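PDB 3RH7: probable flavin reductase from Sinorhizobium meliloti, which binds FMN and probably acts as an NADPH-dependent flavin (riboflavin) reductase. Local coordinates for residues Leu206-Thr210 / Ala222-Gln226; Arg185-Glu191 / Ile251-Ala257; Leu62-Lys68 / Gly139-Ile145; Ala79-Asn85 / Trp127-Met132. All coordinates share one frame; numbering follows the deposited sequence.

Contact 1: residues Leu206-Thr210 / Ala222-Gln226; sequences LPNCT and AYLEQ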
# COMPACT_ATOMS: atom_id res chain seq x y z
N LEU A 206 -13.73 -10.60 -20.52
CA LEU A 206 -13.80 -9.95 -19.22
C LEU A 206 -15.00 -8.99 -19.19
O LEU A 206 -15.36 -8.46 -20.24
CB LEU A 206 -12.51 -9.19 -18.93
CG LEU A 206 -11.39 -10.00 -18.32
CD1 LEU A 206 -10.08 -9.23 -18.39
CD2 LEU A 206 -11.74 -10.43 -16.87
N PRO A 207 -15.66 -8.78 -18.03
CA PRO A 207 -16.81 -7.85 -18.02
C PRO A 207 -16.34 -6.44 -18.34
O PRO A 207 -15.30 -6.04 -17.83
CB PRO A 207 -17.32 -7.95 -16.58
CG PRO A 207 -16.13 -8.38 -15.79
CD PRO A 207 -15.42 -9.33 -16.68
N ASN A 208 -17.02 -5.75 -19.26
CA ASN A 208 -16.60 -4.38 -19.61
C ASN A 208 -17.70 -3.57 -20.22
O ASN A 208 -18.67 -4.13 -20.77
CB ASN A 208 -15.42 -4.42 -20.59
CG ASN A 208 -15.78 -4.89 -21.97
OD1 ASN A 208 -16.07 -4.09 -22.88
ND2 ASN A 208 -15.81 -6.21 -22.16
N CYS A 209 -17.51 -2.25 -20.21
CA CYS A 209 -18.39 -1.28 -20.83
C CYS A 209 -17.57 -0.06 -21.24
O CYS A 209 -16.73 0.38 -20.46
CB CYS A 209 -19.57 -0.91 -19.93
SG CYS A 209 -19.13 -0.02 -18.41
N THR A 210 -17.77 0.42 -22.48
CA THR A 210 -17.04 1.55 -23.07
C THR A 210 -17.86 2.82 -22.89
O THR A 210 -18.98 2.93 -23.40
CB THR A 210 -16.70 1.27 -24.54
OG1 THR A 210 -16.03 0.01 -24.63
CG2 THR A 210 -15.86 2.34 -25.16
N ALA A 222 -21.35 0.20 -10.86
CA ALA A 222 -22.75 0.18 -11.27
C ALA A 222 -22.99 -0.90 -12.31
O ALA A 222 -23.91 -1.71 -12.13
CB ALA A 222 -23.14 1.54 -11.82
N TYR A 223 -22.11 -0.95 -13.38
CA TYR A 223 -22.21 -1.91 -14.49
C TYR A 223 -22.14 -3.34 -13.94
O TYR A 223 -23.08 -4.12 -14.17
CB TYR A 223 -21.13 -1.68 -15.57
CG TYR A 223 -21.05 -2.77 -16.62
CD1 TYR A 223 -22.09 -2.98 -17.52
CD2 TYR A 223 -19.97 -3.64 -16.68
CE1 TYR A 223 -22.03 -4.00 -18.47
CE2 TYR A 223 -19.91 -4.69 -17.60
CZ TYR A 223 -20.95 -4.86 -18.51
OH TYR A 223 -20.87 -5.88 -19.45
N LEU A 224 -21.06 -3.65 -13.20
CA LEU A 224 -20.83 -4.98 -12.65
C LEU A 224 -21.97 -5.44 -11.74
O LEU A 224 -22.44 -6.56 -11.92
CB LEU A 224 -19.50 -5.05 -11.92
CG LEU A 224 -18.27 -4.82 -12.81
CD1 LEU A 224 -17.02 -4.66 -11.98
CD2 LEU A 224 -18.13 -5.86 -13.86
N GLU A 225 -22.43 -4.58 -10.81
CA GLU A 225 -23.51 -4.88 -9.86
C GLU A 225 -24.79 -5.25 -10.61
O GLU A 225 -25.40 -6.26 -10.29
CB GLU A 225 -23.74 -3.72 -8.89
CG GLU A 225 -22.65 -3.60 -7.84
CD GLU A 225 -23.04 -2.94 -6.53
OE1 GLU A 225 -24.09 -2.26 -6.50
OE2 GLU A 225 -22.28 -3.10 -5.54
N GLN A 226 -25.15 -4.47 -11.64
CA GLN A 226 -26.30 -4.68 -12.53
C GLN A 226 -26.17 -6.04 -13.25
O GLN A 226 -27.14 -6.81 -13.28
CB GLN A 226 -26.34 -3.51 -13.55
CG GLN A 226 -27.21 -3.65 -14.81
CD GLN A 226 -26.58 -4.44 -15.94
OE1 GLN A 226 -25.39 -4.31 -16.25
NE2 GLN A 226 -27.36 -5.34 -16.54
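Tyr223 lays the face of its ring against Cys209 and joins helix 216-228 to the edge strand 208-211. This is helix-on-sheet packing in the C-terminal mixed sheet of the chain, and Tyr223 loses more surface here than any other residue. CG of Tyr223 stands anti to the backbone N (chi1 171°), which carries the ring away from the helix and across the strand. Cys209 CB then sits nearly over its middle, 4.0 Å from the centroid of the Tyr223 ring and only 9° off the normal, the geometry of a CH-pi contact. The sulfur approaches more obliquely, with Cys209 SG 4.3 Å from the centroid of the Tyr223 ring, a sulfur-aromatic contact. Pro207 meets the edge of the same ring through its carbonyl carbon, while its own ring turns to the next residue of the helix: Pro207 CB lies 3.5 Å from Leu224 CD2. Leu224 also reaches Ala188 on strand 184-191, so the helix covers two neighbouring strands. At the start of the strand Asn208 folds back on the preceding loop, its ND2 donating to Leu206 O at 3.0 Å with the acceptor 3° out of the amide plane.

Contact 2: residues Arg185-Glu191 / Ile251-Ala257; sequences RLGAVLE and IVYHALA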
# COMPACT_ATOMS: atom_id res chain seq x y z
N ARG A 185 -12.56 1.64 -22.63
CA ARG A 185 -13.24 0.41 -22.30
C ARG A 185 -12.88 0.12 -20.86
O ARG A 185 -11.70 -0.07 -20.53
CB ARG A 185 -12.84 -0.73 -23.23
CG ARG A 185 -13.34 -2.04 -22.69
CD ARG A 185 -12.90 -3.20 -23.51
NE ARG A 185 -13.76 -3.40 -24.67
CZ ARG A 185 -13.36 -3.19 -25.91
NH1 ARG A 185 -12.12 -2.78 -26.15
NH2 ARG A 185 -14.20 -3.41 -26.93
N LEU A 186 -13.89 0.13 -19.98
CA LEU A 186 -13.67 -0.14 -18.56
C LEU A 186 -13.84 -1.61 -18.30
O LEU A 186 -14.96 -2.12 -18.41
CB LEU A 186 -14.64 0.66 -17.69
CG LEU A 186 -14.66 2.15 -17.88
CD1 LEU A 186 -15.61 2.76 -16.91
CD2 LEU A 186 -13.27 2.74 -17.71
N GLY A 187 -12.74 -2.28 -18.01
CA GLY A 187 -12.76 -3.71 -17.71
C GLY A 187 -12.47 -3.99 -16.26
O GLY A 187 -12.00 -3.11 -15.54
N ALA A 188 -12.71 -5.22 -15.81
CA ALA A 188 -12.44 -5.58 -14.44
C ALA A 188 -12.04 -7.03 -14.27
O ALA A 188 -12.58 -7.92 -14.94
CB ALA A 188 -13.66 -5.31 -13.57
N VAL A 189 -11.09 -7.27 -13.35
CA VAL A 189 -10.66 -8.61 -12.91
C VAL A 189 -11.42 -8.79 -11.60
O VAL A 189 -10.92 -8.41 -10.53
CB VAL A 189 -9.12 -8.77 -12.79
CG1 VAL A 189 -8.76 -10.13 -12.21
CG2 VAL A 189 -8.45 -8.59 -14.14
N LEU A 190 -12.70 -9.21 -11.74
CA LEU A 190 -13.66 -9.35 -10.64
C LEU A 190 -13.54 -10.73 -10.01
O LEU A 190 -13.87 -11.73 -10.65
CB LEU A 190 -15.07 -9.10 -11.18
CG LEU A 190 -16.23 -9.11 -10.20
CD1 LEU A 190 -16.24 -7.88 -9.32
CD2 LEU A 190 -17.53 -9.18 -10.93
N GLU A 191 -13.08 -10.77 -8.75
CA GLU A 191 -12.86 -12.02 -8.04
C GLU A 191 -13.98 -12.38 -7.04
O GLU A 191 -14.45 -11.50 -6.32
CB GLU A 191 -11.52 -11.96 -7.29
CG GLU A 191 -10.31 -12.11 -8.19
CD GLU A 191 -8.97 -12.07 -7.49
OE1 GLU A 191 -8.89 -12.48 -6.31
OE2 GLU A 191 -7.98 -11.66 -8.15
N ILE A 251 -9.01 0.74 -19.61
CA ILE A 251 -8.74 0.95 -18.17
C ILE A 251 -9.32 -0.28 -17.44
O ILE A 251 -10.54 -0.48 -17.42
CB ILE A 251 -9.27 2.30 -17.60
CG1 ILE A 251 -8.49 3.49 -18.20
CG2 ILE A 251 -9.21 2.32 -16.07
CD1 ILE A 251 -9.04 4.84 -17.92
N VAL A 252 -8.42 -1.14 -16.91
CA VAL A 252 -8.81 -2.38 -16.22
C VAL A 252 -8.55 -2.22 -14.73
O VAL A 252 -7.44 -1.83 -14.32
CB VAL A 252 -8.11 -3.64 -16.80
CG1 VAL A 252 -8.63 -4.92 -16.13
CG2 VAL A 252 -8.29 -3.71 -18.31
N TYR A 253 -9.59 -2.47 -13.92
CA TYR A 253 -9.54 -2.36 -12.47
C TYR A 253 -9.53 -3.71 -11.84
O TYR A 253 -10.00 -4.69 -12.44
CB TYR A 253 -10.77 -1.61 -11.95
CG TYR A 253 -10.62 -0.12 -11.80
CD1 TYR A 253 -10.04 0.42 -10.65
CD2 TYR A 253 -11.14 0.76 -12.74
CE1 TYR A 253 -9.99 1.80 -10.44
CE2 TYR A 253 -11.07 2.14 -12.56
CZ TYR A 253 -10.51 2.66 -11.40
OH TYR A 253 -10.48 4.01 -11.17
N HIS A 254 -9.00 -3.78 -10.62
CA HIS A 254 -9.07 -5.00 -9.87
C HIS A 254 -10.35 -4.85 -9.06
O HIS A 254 -10.62 -3.73 -8.63
CB HIS A 254 -7.80 -5.24 -9.03
CG HIS A 254 -7.72 -6.62 -8.41
ND1 HIS A 254 -8.68 -7.62 -8.69
CD2 HIS A 254 -6.83 -7.12 -7.53
CE1 HIS A 254 -8.33 -8.67 -7.97
NE2 HIS A 254 -7.23 -8.43 -7.25
N ALA A 255 -11.21 -5.89 -8.97
CA ALA A 255 -12.46 -5.74 -8.22
C ALA A 255 -12.83 -7.00 -7.42
O ALA A 255 -12.19 -8.03 -7.57
CB ALA A 255 -13.59 -5.36 -9.17
N LEU A 256 -13.85 -6.88 -6.54
CA LEU A 256 -14.34 -7.97 -5.70
C LEU A 256 -15.83 -8.09 -5.75
O LEU A 256 -16.53 -7.07 -5.68
CB LEU A 256 -13.96 -7.79 -4.23
CG LEU A 256 -12.54 -8.02 -3.84
CD1 LEU A 256 -12.37 -7.78 -2.37
CD2 LEU A 256 -12.06 -9.40 -4.24
N ALA A 257 -16.32 -9.34 -5.81
CA ALA A 257 -17.74 -9.61 -5.81
C ALA A 257 -18.15 -10.32 -4.52
O ALA A 257 -17.37 -11.12 -3.96
CB ALA A 257 -18.13 -10.44 -7.01
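Leu190 CD1 lies 3.7 Å from Ala255 CB and 3.9 Å from Ala257 CB, an apolar centre made by a branched side chain reaching over two small ones. Leu190 holds CG anti to its backbone N (chi1 -177°), and this directs CD1 across to strand 251-257. Ala188, on the same face, faces Ala255 more loosely. Nearer the start of the pair Leu186 and Ile251 run alongside each other, Leu186 CD2 4.0 Å from Ile251 CB. The reverse face carries Val189 and Val252, which meet obliquely through CG2 and CG1.

Beneath these side chains the backbones run parallel, their short axes 28° apart, and Gly187, Val189 and Glu191 each donate and accept across the gap. Val189 N, for one, donates to Tyr253 O at 2.9 Å. Val189 O is gripped twice, by Ala255 N from above the carbonyl plane and by His254 ND1 within it, at 3.0 Å. That second bond lies close to the imidazole plane and would fix the rotation of the ring. Past the ring edge, the Glu191 carboxylate is turned 49° to the imidazole and makes no hydrogen bond with it. At the far end Arg185 directs its guanidinium outward to a salt bridge with Asp246. Helix 216-228 packs on the Leu186 and Ala188 face and helix 281-292 on the Val189 face, the layering of an alpha-beta-alpha sandwich, consistent with a Nudix-like domain.

Contact 3: residues Leu62-Lys68 / Gly139-Ile145; sequences LLVCLAK and GDHVIII. With FMN (flavin mononucleotide), chain G.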
# COMPACT_ATOMS: atom_id res chain seq x y z
N LEU A 62 14.54 -3.58 12.03
CA LEU A 62 13.71 -3.99 10.91
C LEU A 62 13.24 -5.45 11.10
O LEU A 62 13.88 -6.21 11.85
CB LEU A 62 14.66 -3.82 9.73
CG LEU A 62 14.26 -4.09 8.37
CD1 LEU A 62 14.91 -3.06 7.46
CD2 LEU A 62 14.71 -5.50 8.00
N LEU A 63 12.13 -5.82 10.45
CA LEU A 63 11.48 -7.13 10.61
C LEU A 63 11.03 -7.71 9.27
O LEU A 63 10.60 -6.96 8.40
CB LEU A 63 10.24 -6.86 11.47
CG LEU A 63 9.44 -7.98 12.04
CD1 LEU A 63 9.03 -7.64 13.42
CD2 LEU A 63 8.20 -8.22 11.22
N VAL A 64 11.05 -9.04 9.14
CA VAL A 64 10.57 -9.72 7.94
C VAL A 64 10.23 -11.16 8.34
O VAL A 64 10.87 -11.70 9.25
CB VAL A 64 11.52 -9.62 6.70
CG1 VAL A 64 12.71 -10.55 6.80
CG2 VAL A 64 10.76 -9.83 5.40
N CYS A 65 9.20 -11.75 7.72
CA CYS A 65 8.81 -13.10 8.11
C CYS A 65 9.06 -14.11 7.00
O CYS A 65 8.72 -13.85 5.84
CB CYS A 65 7.35 -13.14 8.58
SG CYS A 65 6.94 -11.84 9.77
N LEU A 66 9.66 -15.25 7.37
CA LEU A 66 10.00 -16.33 6.44
C LEU A 66 9.28 -17.60 6.80
O LEU A 66 9.34 -18.02 7.96
CB LEU A 66 11.52 -16.56 6.45
CG LEU A 66 12.03 -17.80 5.72
CD1 LEU A 66 11.92 -17.63 4.22
CD2 LEU A 66 13.45 -18.10 6.11
N ALA A 67 8.63 -18.23 5.81
CA ALA A 67 7.88 -19.49 5.99
C ALA A 67 8.82 -20.65 6.33
O ALA A 67 9.90 -20.76 5.76
CB ALA A 67 7.09 -19.83 4.74
N LYS A 68 8.41 -21.50 7.27
CA LYS A 68 9.21 -22.66 7.66
C LYS A 68 9.31 -23.66 6.48
O LYS A 68 10.29 -24.39 6.36
CB LYS A 68 8.63 -23.31 8.92
CG LYS A 68 8.96 -22.53 10.20
CD LYS A 68 8.22 -23.08 11.39
CE LYS A 68 8.74 -22.53 12.69
NZ LYS A 68 7.82 -22.82 13.83
N GLY A 139 4.61 -19.72 14.59
CA GLY A 139 3.71 -20.53 13.78
C GLY A 139 4.38 -21.20 12.60
O GLY A 139 5.43 -21.84 12.75
N ASP A 140 3.77 -21.05 11.40
CA ASP A 140 4.27 -21.65 10.17
C ASP A 140 5.41 -20.81 9.56
O ASP A 140 5.98 -21.17 8.52
CB ASP A 140 3.13 -21.86 9.16
CG ASP A 140 2.15 -20.71 8.96
OD1 ASP A 140 2.61 -19.57 8.75
OD2 ASP A 140 0.93 -20.97 8.90
N HIS A 141 5.76 -19.71 10.25
CA HIS A 141 6.80 -18.77 9.86
C HIS A 141 7.78 -18.50 11.01
O HIS A 141 7.56 -18.95 12.14
CB HIS A 141 6.17 -17.42 9.42
CG HIS A 141 5.62 -17.39 8.02
ND1 HIS A 141 4.63 -18.27 7.60
CD2 HIS A 141 5.85 -16.49 7.03
CE1 HIS A 141 4.35 -17.93 6.36
NE2 HIS A 141 5.05 -16.87 5.97
N VAL A 142 8.85 -17.75 10.70
CA VAL A 142 9.84 -17.27 11.67
C VAL A 142 9.98 -15.77 11.43
O VAL A 142 9.93 -15.31 10.28
CB VAL A 142 11.21 -18.00 11.69
CG1 VAL A 142 11.06 -19.46 12.11
CG2 VAL A 142 11.95 -17.88 10.35
N ILE A 143 10.12 -15.01 12.52
CA ILE A 143 10.27 -13.56 12.46
C ILE A 143 11.78 -13.26 12.48
O ILE A 143 12.45 -13.57 13.47
CB ILE A 143 9.49 -12.84 13.60
CG1 ILE A 143 7.98 -13.17 13.55
CG2 ILE A 143 9.74 -11.34 13.59
CD1 ILE A 143 7.26 -12.89 14.78
N ILE A 144 12.30 -12.71 11.39
CA ILE A 144 13.71 -12.35 11.32
C ILE A 144 13.85 -10.85 11.65
O ILE A 144 13.20 -10.00 11.01
CB ILE A 144 14.33 -12.73 9.96
CG1 ILE A 144 14.25 -14.25 9.75
CG2 ILE A 144 15.78 -12.25 9.87
CD1 ILE A 144 14.31 -14.70 8.26
N ILE A 145 14.66 -10.55 12.68
CA ILE A 145 14.92 -9.18 13.11
C ILE A 145 16.35 -8.81 12.72
O ILE A 145 17.29 -9.54 13.06
CB ILE A 145 14.65 -8.97 14.62
CG1 ILE A 145 13.15 -9.23 14.91
CG2 ILE A 145 15.08 -7.56 15.05
CD1 ILE A 145 12.78 -9.23 16.32
N1 FMN G . 7.18 -15.96 1.53
C2 FMN G . 7.59 -15.90 2.86
O2 FMN G . 8.16 -16.87 3.37
N3 FMN G . 7.41 -14.70 3.55
C4 FMN G . 6.78 -13.54 3.08
O4 FMN G . 6.64 -12.49 3.71
C4A FMN G . 6.27 -13.65 1.64
N5 FMN G . 5.67 -12.61 1.08
C5A FMN G . 5.30 -12.69 -0.28
C6 FMN G . 4.67 -11.51 -0.83
C7 FMN G . 4.30 -11.43 -2.20
C7M FMN G . 3.66 -10.18 -2.73
C8 FMN G . 4.55 -12.55 -3.02
C8M FMN G . 4.17 -12.50 -4.45
C9 FMN G . 5.15 -13.75 -2.50
C9A FMN G . 5.54 -13.88 -1.12
N10 FMN G . 6.18 -15.05 -0.52
C10 FMN G . 6.57 -14.97 0.86
C1' FMN G . 6.45 -16.29 -1.36
C2' FMN G . 8.00 -16.57 -1.53
O2' FMN G . 8.77 -15.56 -2.19
C3' FMN G . 8.53 -17.91 -2.12
O3' FMN G . 7.56 -18.65 -2.89
C4' FMN G . 9.39 -18.77 -1.14
O4' FMN G . 9.07 -18.69 0.29
C5' FMN G . 10.85 -18.46 -1.40
O5' FMN G . 11.24 -19.47 -2.31
P FMN G . 12.08 -20.75 -1.71
O1P FMN G . 12.97 -19.96 -0.64
O2P FMN G . 12.89 -21.41 -2.88
O3P FMN G . 11.14 -21.88 -1.20
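Strands 62-67 and 141-145 run antiparallel, their short axes at 152°, and are joined at Val64-Ile144 and Leu66-Val142 by reciprocal backbone hydrogen bonds, such as Leu66 N to Val142 O at 2.9 Å. On one face Leu66 CB meets Ile144 CD1 at 3.8 Å; on the other, the side chains of Leu63 and Ile143 meet at a slant, CG against CG2. His141 shares that second face and lays its imidazole over the backbone of Ala67, whose CA stands 3.6 Å from the centroid of the His141 ring, 5° off the normal. At the rim His141 ND1 donates to Asp140 OD1 at 2.7 Å, on the anti side of the carboxylate, and NE2 is hydrogen-bonded to Asn298. An alanine here is likely to uncover the Ala67 backbone and leave Asp140 OD1 and Asn298 without their imidazole partner. Asp140 is held in turn by OD2, which takes backbone N-H groups of Leu57 and Asp58 of the second subunit. Beyond the strand end, the extended Lys68 side chain brings NZ to Gly139 O at 2.8 Å. Backbone atoms near the end of strand 62-67 bind the flavin: FMN N3 donates to Cys65 O at 2.8 Å, and Ala67 N donates to FMN O2 at 2.8 Å. This complementary pair implies that these two segments hydrogen-bond the pyrimidine end through backbone atoms; His141, packed on Ala67 CA, probably helps to position that backbone.

Contact 4: residues Ala79-Asn85 / Trp127-Met132; sequences AGRFAIN and WFECSM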
# COMPACT_ATOMS: atom_id res chain seq x y z
N ALA A 79 22.40 -17.79 7.86
CA ALA A 79 23.11 -16.57 7.43
C ALA A 79 23.16 -15.56 8.56
O ALA A 79 22.29 -15.57 9.44
CB ALA A 79 22.43 -15.95 6.22
N GLY A 80 24.20 -14.74 8.58
CA GLY A 80 24.37 -13.76 9.64
C GLY A 80 23.92 -12.38 9.25
O GLY A 80 23.46 -11.60 10.09
N ARG A 81 24.06 -12.08 7.96
CA ARG A 81 23.72 -10.81 7.35
C ARG A 81 22.73 -11.02 6.23
O ARG A 81 22.78 -12.04 5.54
CB ARG A 81 24.99 -10.11 6.83
CG ARG A 81 25.94 -9.73 7.96
CD ARG A 81 27.19 -9.03 7.50
NE ARG A 81 27.88 -8.37 8.62
CZ ARG A 81 27.59 -7.15 9.07
NH1 ARG A 81 26.61 -6.44 8.52
NH2 ARG A 81 28.27 -6.64 10.09
N PHE A 82 21.81 -10.08 6.07
CA PHE A 82 20.84 -10.11 4.99
C PHE A 82 20.53 -8.68 4.50
O PHE A 82 20.96 -7.72 5.12
CB PHE A 82 19.58 -10.86 5.41
CG PHE A 82 18.72 -10.17 6.43
CD1 PHE A 82 18.99 -10.31 7.79
CD2 PHE A 82 17.61 -9.43 6.06
CE1 PHE A 82 18.19 -9.69 8.75
CE2 PHE A 82 16.82 -8.79 7.01
CZ PHE A 82 17.11 -8.94 8.35
N ALA A 83 19.82 -8.54 3.37
CA ALA A 83 19.45 -7.24 2.85
C ALA A 83 17.99 -7.22 2.43
O ALA A 83 17.47 -8.22 1.95
CB ALA A 83 20.33 -6.86 1.67
N ILE A 84 17.35 -6.07 2.61
CA ILE A 84 15.95 -5.91 2.22
C ILE A 84 15.88 -4.98 1.00
O ILE A 84 16.25 -3.81 1.12
CB ILE A 84 15.11 -5.41 3.42
CG1 ILE A 84 14.93 -6.51 4.48
CG2 ILE A 84 13.78 -4.80 2.97
CD1 ILE A 84 13.97 -7.61 4.18
N ASN A 85 15.43 -5.50 -0.16
CA ASN A 85 15.30 -4.64 -1.35
C ASN A 85 13.82 -4.27 -1.57
O ASN A 85 13.03 -5.14 -1.98
CB ASN A 85 15.88 -5.33 -2.60
CG ASN A 85 17.37 -5.44 -2.63
OD1 ASN A 85 18.06 -4.53 -3.06
ND2 ASN A 85 17.89 -6.60 -2.25
N TRP A 127 16.81 0.23 -0.15
CA TRP A 127 17.46 -1.01 0.28
C TRP A 127 18.09 -0.83 1.66
O TRP A 127 18.49 0.29 2.03
CB TRP A 127 18.49 -1.55 -0.74
CG TRP A 127 19.65 -0.65 -1.04
CD1 TRP A 127 19.83 0.11 -2.15
CD2 TRP A 127 20.85 -0.50 -0.26
NE1 TRP A 127 21.06 0.72 -2.12
CE2 TRP A 127 21.71 0.37 -0.97
CE3 TRP A 127 21.29 -1.03 0.97
CZ2 TRP A 127 22.97 0.75 -0.49
CZ3 TRP A 127 22.53 -0.62 1.46
CH2 TRP A 127 23.36 0.24 0.72
N PHE A 128 18.19 -1.94 2.42
CA PHE A 128 18.72 -1.98 3.77
C PHE A 128 19.65 -3.17 3.99
O PHE A 128 19.19 -4.31 3.90
CB PHE A 128 17.56 -2.05 4.79
CG PHE A 128 16.55 -0.93 4.70
CD1 PHE A 128 15.42 -1.05 3.88
CD2 PHE A 128 16.69 0.21 5.47
CE1 PHE A 128 14.50 -0.01 3.77
CE2 PHE A 128 15.77 1.25 5.36
CZ PHE A 128 14.68 1.14 4.51
N GLU A 129 20.92 -2.92 4.31
CA GLU A 129 21.88 -3.96 4.67
C GLU A 129 21.73 -4.23 6.15
O GLU A 129 21.80 -3.30 6.97
CB GLU A 129 23.32 -3.54 4.34
CG GLU A 129 23.70 -3.80 2.90
CD GLU A 129 25.19 -3.98 2.70
OE1 GLU A 129 25.89 -2.96 2.53
OE2 GLU A 129 25.64 -5.15 2.73
N CYS A 130 21.48 -5.48 6.50
CA CYS A 130 21.21 -5.87 7.88
C CYS A 130 22.19 -6.91 8.41
O CYS A 130 23.03 -7.45 7.70
CB CYS A 130 19.77 -6.37 8.01
SG CYS A 130 18.50 -5.08 7.80
N SER A 131 22.11 -7.07 9.71
CA SER A 131 22.80 -8.03 10.53
C SER A 131 21.71 -8.64 11.37
O SER A 131 20.92 -7.89 11.95
CB SER A 131 23.89 -7.37 11.36
OG SER A 131 23.34 -6.63 12.44
N MSE A 132 21.60 -9.98 11.39
CA MSE A 132 20.57 -10.65 12.15
C MSE A 132 20.76 -10.49 13.64
O MSE A 132 21.85 -10.75 14.16
CB MSE A 132 20.51 -12.11 11.80
CG MSE A 132 19.31 -12.43 10.98
SE MSE A 132 19.44 -14.19 10.21
CE MSE A 132 19.12 -13.81 8.37
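Phe82 O accepts from Cys130 N at 2.7 Å, between two antiparallel strands of the FMN-binding split barrel; the return bond from Phe82 N to Cys130 O is weak. Their short axes stand at 149°. Further along, Ile84 and Phe128 form a hydrogen-bonded pair, with Ile84 N 2.9 Å from Phe128 O, and at the other end Met132 N donates to Gly80 O at 2.8 Å. Phe82 dominates the apolar side. Its CG sits between the backbone N and the carbonyl carbon (chi1 69°), which swings the ring across to the partner strand. Cys130 CB lies over the ring centre, 3.7 Å from the centroid of Phe82, while its SG comes in obliquely as a sulfur-aromatic contact. The side chain of Met132, a selenomethionine, runs roughly perpendicular to that of Phe82, its CE 3.6 Å from Phe82 CD1. A serine in place of Phe82 would probably open a gap under Cys130 and leave the end of Met132 free to turn. Leu62 and Ile144 also pack on this ring, and Phe128 meets Phe25 of the second subunit. On the reverse face the extended Arg81 turns one face of its guanidinium to Ser131, with NH1 4.0 Å from Ser131 CB.

The four contacts fall into two pairs on opposite sides of the chain's centre. Contacts 3 and 4, centres 14 Å apart, belong to the antiparallel split-barrel sheet, where strand 126-138 leads directly into its neighbour 141-153; contact 4 forms within the chain segment that contact 3 brackets, and the two touch through Leu62 and Ile84. Contacts 1 and 2, centres 8 Å apart, follow later in sequence and share the mixed sheet, contact 1 lying between the two strands of contact 2 in sequence and adding edge strand 208-211 beside 184-191. Contacts 2 and 3 lie about 33 Å apart between centres, in two different sheets, consistent with a barrel and a C-terminal sandwich as distinct parts of the chain, and both touch the second subunit.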